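Local coordinates for protein lovastatin nonaketide synthase, polyketide synthase component (Aspergillus terreus, PDB 7CPX) that builds the nonaketide backbone of the lovastatin precursor dihydromonacolin L from malonyl-CoA as an iterative, multidomain polyketide synthase, at residues S627-R640 with H655-G667. The protein carries 2 engineered substitutions. Sequence-based numbering, arbitrary orientation.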
ATOM      1  N   SER A 627      83.216  19.198  38.177  1.00206.41           N
ATOM      2  CA  SER A 627      81.783  19.469  38.236  1.00206.41           C
ATOM      3  C   SER A 627      81.416  20.689  37.401  1.00206.41           C
ATOM      4  O   SER A 627      80.410  20.674  36.682  1.00206.41           O
ATOM      5  CB  SER A 627      81.344  19.662  39.688  1.00206.41           C
ATOM      6  OG  SER A 627      82.017  20.757  40.282  1.00206.41           O
ATOM      7  N   GLN A 628      82.220  21.761  37.477  1.00209.81           N
ATOM      8  CA  GLN A 628      81.891  22.959  36.704  1.00209.81           C
ATOM      9  C   GLN A 628      82.003  22.695  35.208  1.00209.81           C
ATOM     10  O   GLN A 628      81.001  22.858  34.487  1.00209.81           O
ATOM     11  CB  GLN A 628      82.770  24.128  37.153  1.00209.81           C
ATOM     12  CG  GLN A 628      82.513  24.575  38.581  1.00209.81           C
ATOM     13  CD  GLN A 628      83.501  25.623  39.048  1.00209.81           C
ATOM     14  OE1 GLN A 628      84.447  25.960  38.336  1.00209.81           O
ATOM     15  NE2 GLN A 628      83.288  26.146  40.250  1.00209.81           N
ATOM     16  N   PRO A 629      83.158  22.292  34.674  1.00207.35           N
ATOM     17  CA  PRO A 629      83.219  21.990  33.237  1.00207.35           C
ATOM     18  C   PRO A 629      82.303  20.856  32.820  1.00207.35           C
ATOM     19  O   PRO A 629      81.833  20.852  31.678  1.00207.35           O
ATOM     20  CB  PRO A 629      84.695  21.644  33.007  1.00207.35           C
ATOM     21  CG  PRO A 629      85.219  21.269  34.335  1.00207.35           C
ATOM     22  CD  PRO A 629      84.457  22.077  35.334  1.00207.35           C
ATOM     23  N   LEU A 630      82.031  19.888  33.698  1.00202.41           N
ATOM     24  CA  LEU A 630      81.102  18.819  33.339  1.00202.41           C
ATOM     25  C   LEU A 630      79.717  19.379  33.047  1.00202.41           C
ATOM     26  O   LEU A 630      79.113  19.072  32.013  1.00202.41           O
ATOM     27  CB  LEU A 630      81.036  17.776  34.455  1.00202.41           C
ATOM     28  CG  LEU A 630      79.967  16.692  34.292  1.00202.41           C
ATOM     29  CD1 LEU A 630      80.515  15.336  34.700  1.00202.41           C
ATOM     30  CD2 LEU A 630      78.724  17.026  35.106  1.00202.41           C
ATOM     31  N   CYS A 631      79.198  20.213  33.950  1.00202.94           N
ATOM     32  CA  CYS A 631      77.889  20.818  33.728  1.00202.94           C
ATOM     33  C   CYS A 631      77.915  21.746  32.522  1.00202.94           C
ATOM     34  O   CYS A 631      76.952  21.798  31.744  1.00202.94           O
ATOM     35  CB  CYS A 631      77.441  21.574  34.978  1.00202.94           C
ATOM     36  SG  CYS A 631      75.805  22.330  34.838  1.00202.94           S
ATOM     37  N   CYS A 632      79.007  22.497  32.351  1.00204.71           N
ATOM     38  CA  CYS A 632      79.102  23.387  31.199  1.00204.71           C
ATOM     39  C   CYS A 632      79.045  22.602  29.895  1.00204.71           C
ATOM     40  O   CYS A 632      78.335  22.988  28.962  1.00204.71           O
ATOM     41  CB  CYS A 632      80.388  24.209  31.272  1.00204.71           C
ATOM     42  SG  CYS A 632      80.552  25.422  29.943  1.00204.71           S
ATOM     43  N   ALA A 633      79.787  21.494  29.813  1.00199.54           N
ATOM     44  CA  ALA A 633      79.764  20.664  28.616  1.00199.54           C
ATOM     45  C   ALA A 633      78.396  20.030  28.413  1.00199.54           C
ATOM     46  O   ALA A 633      77.916  19.930  27.278  1.00199.54           O
ATOM     47  CB  ALA A 633      80.843  19.585  28.707  1.00199.54           C
ATOM     48  N   VAL A 634      77.757  19.591  29.498  1.00194.45           N
ATOM     49  CA  VAL A 634      76.413  19.029  29.391  1.00194.45           C
ATOM     50  C   VAL A 634      75.474  20.040  28.751  1.00194.45           C
ATOM     51  O   VAL A 634      74.760  19.737  27.787  1.00194.45           O
ATOM     52  CB  VAL A 634      75.908  18.591  30.777  1.00194.45           C
ATOM     53  CG1 VAL A 634      74.402  18.395  30.759  1.00194.45           C
ATOM     54  CG2 VAL A 634      76.611  17.321  31.223  1.00194.45           C
ATOM     55  N   GLN A 635      75.476  21.266  29.273  1.00198.00           N
ATOM     56  CA  GLN A 635      74.557  22.280  28.772  1.00198.00           C
ATOM     57  C   GLN A 635      74.919  22.703  27.353  1.00198.00           C
ATOM     58  O   GLN A 635      74.030  22.962  26.536  1.00198.00           O
ATOM     59  CB  GLN A 635      74.543  23.476  29.721  1.00198.00           C
ATOM     60  CG  GLN A 635      74.008  23.122  31.102  1.00198.00           C
ATOM     61  CD  GLN A 635      74.121  24.260  32.094  1.00198.00           C
ATOM     62  OE1 GLN A 635      73.185  25.037  32.270  1.00198.00           O
ATOM     63  NE2 GLN A 635      75.267  24.357  32.757  1.00198.00           N
ATOM     64  N   ILE A 636      76.214  22.764  27.035  1.00197.38           N
ATOM     65  CA  ILE A 636      76.631  23.120  25.682  1.00197.38           C
ATOM     66  C   ILE A 636      76.154  22.070  24.688  1.00197.38           C
ATOM     67  O   ILE A 636      75.607  22.393  23.627  1.00197.38           O
ATOM     68  CB  ILE A 636      78.159  23.298  25.622  1.00197.38           C
ATOM     69  CG1 ILE A 636      78.569  24.577  26.357  1.00197.38           C
ATOM     70  CG2 ILE A 636      78.632  23.334  24.175  1.00197.38           C
ATOM     71  CD1 ILE A 636      80.051  24.666  26.655  1.00197.38           C
ATOM     72  N   VAL A 637      76.351  20.792  25.017  1.00189.92           N
ATOM     73  CA  VAL A 637      75.914  19.724  24.125  1.00189.92           C
ATOM     74  C   VAL A 637      74.402  19.758  23.963  1.00189.92           C
ATOM     75  O   VAL A 637      73.876  19.621  22.852  1.00189.92           O
ATOM     76  CB  VAL A 637      76.398  18.360  24.650  1.00189.92           C
ATOM     77  CG1 VAL A 637      75.727  17.226  23.890  1.00189.92           C
ATOM     78  CG2 VAL A 637      77.910  18.257  24.538  1.00189.92           C
ATOM     79  N   LEU A 638      73.676  19.938  25.069  1.00187.30           N
ATOM     80  CA  LEU A 638      72.219  19.940  24.993  1.00187.30           C
ATOM     81  C   LEU A 638      71.703  21.112  24.166  1.00187.30           C
ATOM     82  O   LEU A 638      70.793  20.943  23.347  1.00187.30           O
ATOM     83  CB  LEU A 638      71.632  19.966  26.403  1.00187.30           C
ATOM     84  CG  LEU A 638      71.883  18.681  27.197  1.00187.30           C
ATOM     85  CD1 LEU A 638      71.663  18.902  28.681  1.00187.30           C
ATOM     86  CD2 LEU A 638      70.993  17.555  26.690  1.00187.30           C
ATOM     87  N   VAL A 639      72.270  22.305  24.355  1.00187.93           N
ATOM     88  CA  VAL A 639      71.805  23.462  23.597  1.00187.93           C
ATOM     89  C   VAL A 639      72.183  23.323  22.127  1.00187.93           C
ATOM     90  O   VAL A 639      71.429  23.739  21.241  1.00187.93           O
ATOM     91  CB  VAL A 639      72.346  24.767  24.210  1.00187.93           C
ATOM     92  CG1 VAL A 639      73.847  24.865  24.038  1.00187.93           C
ATOM     93  CG2 VAL A 639      71.651  25.977  23.595  1.00187.93           C
ATOM     94  N   ARG A 640      73.354  22.748  21.837  1.00185.76           N
ATOM     95  CA  ARG A 640      73.714  22.500  20.445  1.00185.76           C
ATOM     96  C   ARG A 640      72.745  21.520  19.799  1.00185.76           C
ATOM     97  O   ARG A 640      72.347  21.700  18.643  1.00185.76           O
ATOM     98  CB  ARG A 640      75.147  21.979  20.349  1.00185.76           C
ATOM     99  CG  ARG A 640      76.206  23.055  20.524  1.00185.76           C
ATOM    100  CD  ARG A 640      77.567  22.589  20.030  1.00185.76           C
ATOM    101  NE  ARG A 640      77.570  22.336  18.593  1.00185.76           N
ATOM    102  CZ  ARG A 640      78.644  22.012  17.887  1.00185.76           C
ATOM    103  NH1 ARG A 640      79.835  21.897  18.453  1.00185.76           N
ATOM    104  NH2 ARG A 640      78.523  21.800  16.580  1.00185.76           N
ATOM    105  N   HIS A 655      73.588  29.807  37.447  1.00209.03           N
ATOM    106  CA  HIS A 655      74.728  30.098  38.300  1.00209.03           C
ATOM    107  C   HIS A 655      75.889  29.189  37.924  1.00209.03           C
ATOM    108  O   HIS A 655      75.692  28.042  37.515  1.00209.03           O
ATOM    109  CB  HIS A 655      74.380  29.919  39.784  1.00209.03           C
ATOM    110  CG  HIS A 655      73.947  28.531  40.141  1.00209.03           C
ATOM    111  ND1 HIS A 655      72.640  28.107  40.029  1.00209.03           N
ATOM    112  CD2 HIS A 655      74.647  27.471  40.609  1.00209.03           C
ATOM    113  CE1 HIS A 655      72.555  26.846  40.412  1.00209.03           C
ATOM    114  NE2 HIS A 655      73.758  26.436  40.770  1.00209.03           N
ATOM    115  N   SER A 656      77.104  29.717  38.063  1.00211.70           N
ATOM    116  CA  SER A 656      78.336  28.974  37.782  1.00211.70           C
ATOM    117  C   SER A 656      78.245  28.439  36.358  1.00211.70           C
ATOM    118  O   SER A 656      78.142  29.252  35.422  1.00211.70           O
ATOM    119  CB  SER A 656      78.533  27.926  38.877  1.00211.70           C
ATOM    120  OG  SER A 656      79.718  27.179  38.661  1.00211.70           O
ATOM    121  N   SER A 657      78.265  27.121  36.139  1.00207.45           N
ATOM    122  CA  SER A 657      78.206  26.596  34.779  1.00207.45           C
ATOM    123  C   SER A 657      76.968  27.098  34.050  1.00207.45           C
ATOM    124  O   SER A 657      77.033  27.440  32.862  1.00207.45           O
ATOM    125  CB  SER A 657      78.223  25.067  34.809  1.00207.45           C
ATOM    126  OG  SER A 657      79.404  24.581  35.422  1.00207.45           O
ATOM    127  N   GLY A 658      75.841  27.180  34.752  1.00205.44           N
ATOM    128  CA  GLY A 658      74.598  27.616  34.148  1.00205.44           C
ATOM    129  C   GLY A 658      74.744  28.959  33.470  1.00205.44           C
ATOM    130  O   GLY A 658      74.023  29.266  32.517  1.00205.44           O
ATOM    131  N   GLU A 659      75.679  29.774  33.955  1.00209.26           N
ATOM    132  CA  GLU A 659      75.953  31.044  33.296  1.00209.26           C
ATOM    133  C   GLU A 659      76.829  30.840  32.067  1.00209.26           C
ATOM    134  O   GLU A 659      76.480  31.284  30.967  1.00209.26           O
ATOM    135  CB  GLU A 659      76.615  32.012  34.279  1.00209.26           C
ATOM    136  CG  GLU A 659      76.448  33.484  33.921  1.00209.26           C
ATOM    137  CD  GLU A 659      77.091  33.848  32.596  1.00209.26           C
ATOM    138  OE1 GLU A 659      78.231  33.403  32.344  1.00209.26           O
ATOM    139  OE2 GLU A 659      76.451  34.569  31.803  1.00209.26           O
ATOM    140  N   ILE A 660      77.954  30.141  32.228  1.00209.78           N
ATOM    141  CA  ILE A 660      78.935  30.051  31.149  1.00209.78           C
ATOM    142  C   ILE A 660      78.288  29.466  29.901  1.00209.78           C
ATOM    143  O   ILE A 660      78.343  30.053  28.813  1.00209.78           O
ATOM    144  CB  ILE A 660      80.150  29.219  31.595  1.00209.78           C
ATOM    145  CG1 ILE A 660      80.825  29.864  32.809  1.00209.78           C
ATOM    146  CG2 ILE A 660      81.139  29.074  30.447  1.00209.78           C
ATOM    147  CD1 ILE A 660      81.877  28.992  33.468  1.00209.78           C
ATOM    148  N   ALA A 661      77.622  28.320  30.052  1.00203.97           N
ATOM    149  CA  ALA A 661      76.944  27.718  28.912  1.00203.97           C
ATOM    150  C   ALA A 661      75.901  28.668  28.343  1.00203.97           C
ATOM    151  O   ALA A 661      75.780  28.811  27.120  1.00203.97           O
ATOM    152  CB  ALA A 661      76.299  26.393  29.322  1.00203.97           C
ATOM    153  N   CYS A 662      75.154  29.347  29.217  1.00203.35           N
ATOM    154  CA  CYS A 662      74.158  30.297  28.740  1.00203.35           C
ATOM    155  C   CYS A 662      74.806  31.380  27.890  1.00203.35           C
ATOM    156  O   CYS A 662      74.212  31.854  26.914  1.00203.35           O
ATOM    157  CB  CYS A 662      73.410  30.913  29.921  1.00203.35           C
ATOM    158  SG  CYS A 662      72.012  31.951  29.443  1.00203.35           S
ATOM    159  N   ALA A 663      76.037  31.773  28.233  1.00204.48           N
ATOM    160  CA  ALA A 663      76.729  32.774  27.432  1.00204.48           C
ATOM    161  C   ALA A 663      76.885  32.300  25.995  1.00204.48           C
ATOM    162  O   ALA A 663      76.743  33.088  25.053  1.00204.48           O
ATOM    163  CB  ALA A 663      78.092  33.092  28.046  1.00204.48           C
ATOM    164  N   PHE A 664      77.176  31.012  25.807  1.00199.52           N
ATOM    165  CA  PHE A 664      77.220  30.461  24.457  1.00199.52           C
ATOM    166  C   PHE A 664      75.837  30.461  23.821  1.00199.52           C
ATOM    167  O   PHE A 664      75.698  30.724  22.621  1.00199.52           O
ATOM    168  CB  PHE A 664      77.804  29.049  24.485  1.00199.52           C
ATOM    169  CG  PHE A 664      77.434  28.216  23.291  1.00199.52           C
ATOM    170  CD1 PHE A 664      77.737  28.642  22.008  1.00199.52           C
ATOM    171  CD2 PHE A 664      76.791  27.001  23.453  1.00199.52           C
ATOM    172  CE1 PHE A 664      77.395  27.877  20.910  1.00199.52           C
ATOM    173  CE2 PHE A 664      76.450  26.231  22.359  1.00199.52           C
ATOM    174  CZ  PHE A 664      76.752  26.668  21.086  1.00199.52           C
ATOM    175  N   ALA A 665      74.799  30.170  24.609  1.00198.84           N
ATOM    176  CA  ALA A 665      73.448  30.119  24.066  1.00198.84           C
ATOM    177  C   ALA A 665      72.975  31.475  23.562  1.00198.84           C
ATOM    178  O   ALA A 665      72.029  31.532  22.769  1.00198.84           O
ATOM    179  CB  ALA A 665      72.479  29.597  25.124  1.00198.84           C
ATOM    180  N   ALA A 666      73.609  32.563  23.998  1.00200.60           N
ATOM    181  CA  ALA A 666      73.230  33.892  23.537  1.00200.60           C
ATOM    182  C   ALA A 666      73.526  34.108  22.061  1.00200.60           C
ATOM    183  O   ALA A 666      73.038  35.088  21.487  1.00200.60           O
ATOM    184  CB  ALA A 666      73.952  34.957  24.364  1.00200.60           C
ATOM    185  N   GLY A 667      74.303  33.228  21.436  1.00199.85           N
ATOM    186  CA  GLY A 667      74.691  33.411  20.053  1.00199.85           C
ATOM    187  C   GLY A 667      75.846  34.359  19.843  1.00199.85           C
ATOM    188  O   GLY A 667      76.188  34.650  18.692  1.00199.85           O
TER
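Ser657 enters helix 627-640 as a knob among Gln628, Cys631, Cys632 and Gln635, and its OG donates a hydrogen bond to Gln628 O. That carbonyl also accepts the helical bond from Cys632 N, and the hydroxyl reaches it tilted 25° out of the carbonyl plane; serine fits because it is small enough for the gap between the helices and its buried hydroxyl finds an acceptor in a carbonyl that takes a second bond. One turn on, the methyl of Ala661 lies against Gln635 CB and near Ile636 CG1, short enough to let the axes come within 8.4 Å at a crossing angle of -35°. Beside it, a chi1 of -176° turns Cys632 SG away from its own N, where it meets Ile660 CG2 at 3.7 Å. The far end is filled by the Phe664 ring: Ile636 CG2 and Val639 CG1 approach it obliquely, while Arg640 CG touches its edge, near the ring plane. Val639 sends its other methyl, CG2, to Ala665 CB.

Ser656 and Gly658 probably belong to a GxSxG nucleophile elbow, as in related acyltransferases; Ser656 sits in the turn with positive phi, just before helix 657-665. Gln566 hydrogen-bonds Gln628 NE2 beside this turn. Within the malonyl-CoA:ACP transacylase domain, Phe563 of strand 558-563 packs on Gln635 and Ala661, helix 671-682 touches Cys632 and Phe664, and helix 582-596 flanks Ala633 and Val637.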